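Local coordinates for protein putative SAM-dependent O-methyltranferase (Podospora anserina, PDB 4YMH) that binds S-adenosylmethionine and its product S-adenosylhomocysteine and probably transfers the methyl group to an oxygen of an acceptor, as in cation-dependent O-methyltransferases, at residues E85-T90 against G117-L122. Residues are numbered along the deposited sequence; the frame is centred on the assembly and turned at random.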
# COMPACT_ATOMS: atom_id res chain seq x y z
N GLU A 85 -10.19 -15.64 -5.31
CA GLU A 85 -9.61 -16.34 -4.16
C GLU A 85 -9.79 -15.52 -2.88
O GLU A 85 -10.04 -16.08 -1.79
CB GLU A 85 -8.12 -16.62 -4.38
CG GLU A 85 -7.80 -17.75 -5.37
CD GLU A 85 -8.12 -19.14 -4.85
OE1 GLU A 85 -8.53 -19.28 -3.67
OE2 GLU A 85 -7.96 -20.11 -5.62
N GLY A 86 -9.68 -14.21 -3.00
CA GLY A 86 -9.77 -13.35 -1.83
C GLY A 86 -11.18 -13.15 -1.32
O GLY A 86 -11.38 -12.58 -0.24
N THR A 87 -12.18 -13.59 -2.09
CA THR A 87 -13.57 -13.45 -1.67
C THR A 87 -14.36 -14.76 -1.60
O THR A 87 -15.59 -14.76 -1.73
CB THR A 87 -14.31 -12.48 -2.60
OG1 THR A 87 -14.18 -12.94 -3.95
CG2 THR A 87 -13.74 -11.07 -2.47
N ARG A 88 -13.67 -15.88 -1.39
CA ARG A 88 -14.33 -17.17 -1.30
C ARG A 88 -15.36 -17.24 -0.17
O ARG A 88 -16.38 -17.90 -0.31
CB ARG A 88 -13.30 -18.29 -1.10
CG ARG A 88 -12.60 -18.73 -2.35
CD ARG A 88 -11.67 -19.90 -2.08
NE ARG A 88 -10.94 -20.27 -3.29
CZ ARG A 88 -11.37 -21.15 -4.19
NH1 ARG A 88 -12.53 -21.77 -4.01
NH2 ARG A 88 -10.63 -21.41 -5.26
N ASP A 89 -15.09 -16.57 0.94
CA ASP A 89 -15.95 -16.68 2.11
C ASP A 89 -17.28 -15.95 1.95
O ASP A 89 -18.29 -16.36 2.50
CB ASP A 89 -15.22 -16.16 3.36
CG ASP A 89 -14.25 -17.18 3.93
OD1 ASP A 89 -14.33 -18.37 3.54
OD2 ASP A 89 -13.42 -16.81 4.79
N THR A 90 -17.27 -14.86 1.19
CA THR A 90 -18.47 -14.05 1.01
C THR A 90 -19.16 -14.26 -0.34
O THR A 90 -20.28 -13.77 -0.55
CB THR A 90 -18.13 -12.57 1.11
OG1 THR A 90 -17.39 -12.19 -0.05
CG2 THR A 90 -17.29 -12.31 2.35
N GLY A 117 -17.63 -19.98 -9.96
CA GLY A 117 -19.07 -20.08 -10.02
C GLY A 117 -19.66 -19.07 -10.98
O GLY A 117 -18.97 -18.53 -11.84
N ASP A 118 -20.92 -18.74 -10.81
CA ASP A 118 -21.56 -17.73 -11.59
C ASP A 118 -21.10 -16.37 -11.15
O ASP A 118 -21.29 -15.40 -11.83
CB ASP A 118 -23.08 -17.79 -11.38
CG ASP A 118 -23.76 -18.80 -12.28
OD1 ASP A 118 -24.85 -18.52 -12.76
OD2 ASP A 118 -23.19 -19.89 -12.51
N ARG A 119 -20.51 -16.28 -9.97
CA ARG A 119 -20.14 -14.96 -9.42
C ARG A 119 -19.03 -14.20 -10.16
O ARG A 119 -18.83 -13.01 -9.90
CB ARG A 119 -19.75 -15.09 -7.94
CG ARG A 119 -18.47 -15.84 -7.61
CD ARG A 119 -18.40 -15.99 -6.06
NE ARG A 119 -17.16 -16.62 -5.57
CZ ARG A 119 -16.08 -15.95 -5.18
NH1 ARG A 119 -16.07 -14.63 -5.21
NH2 ARG A 119 -15.01 -16.60 -4.75
N VAL A 120 -18.30 -14.87 -11.05
CA VAL A 120 -17.34 -14.18 -11.92
C VAL A 120 -17.96 -13.94 -13.28
O VAL A 120 -18.38 -14.86 -13.94
CB VAL A 120 -16.04 -14.98 -12.10
CG1 VAL A 120 -15.12 -14.28 -13.08
CG2 VAL A 120 -15.36 -15.18 -10.75
N LYS A 121 -18.04 -12.68 -13.68
CA LYS A 121 -18.78 -12.29 -14.87
C LYS A 121 -17.87 -11.48 -15.79
O LYS A 121 -17.46 -10.38 -15.44
CB LYS A 121 -20.01 -11.47 -14.46
CG LYS A 121 -20.95 -11.11 -15.60
CD LYS A 121 -22.11 -10.28 -15.08
CE LYS A 121 -23.12 -9.97 -16.18
NZ LYS A 121 -24.27 -9.19 -15.65
N LEU A 122 -17.55 -12.05 -16.95
CA LEU A 122 -16.73 -11.34 -17.93
C LEU A 122 -17.61 -10.64 -18.95
O LEU A 122 -18.47 -11.26 -19.58
CB LEU A 122 -15.77 -12.29 -18.64
CG LEU A 122 -14.89 -11.71 -19.75
CD1 LEU A 122 -14.04 -10.57 -19.24
CD2 LEU A 122 -14.02 -12.80 -20.35
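Arg-119 meets Thr-87 in a polar contact that ties the turn leading into strand 120-124 to the loop that follows helix 78-86, a worked example of one long side chain bridging two connections of an alpha/beta sheet. From the third position of the type I turn Gly-117 to Val-120, the arginine reaches across with its chain extended from CG to NE. Its NH1 gives Thr-87 OG1 a hydrogen bond of 2.8 Å, 160° at the proton and nearly in the guanidinium plane. Thr-87 presents that hydroxyl because chi1 (55°) sets OG1 between the backbone N and carbonyl carbon. The carbonyl O of Thr-87 lies over one guanidinium face, 3.7 Å from Arg-119 CZ, while NH2 packs 3.6 Å from Arg-88 CA. NH1 also bonds Ala-92 O and NH2 bonds Tyr-84 O, so the arginine grips both helix and loop. A leucine in place of Arg-119 would probably leave Thr-87 OG1 and the carbonyls of Tyr-84 and Ala-92 without these donors, and the turn without its polar link to the loop. Arg-88 directs its charge elsewhere: NE and NH2 clasp Glu-85 side-on, NE lying 2.6 Å from OE1, with the guanidinium 74° from that of Arg-119. Away from the cofactor site, this is structural packing at the edge of the Rossmann-like sheet of class I methyltransferases, where the helix-to-strand connections into neighbouring parallel strands 93-98 and 120-124 meet.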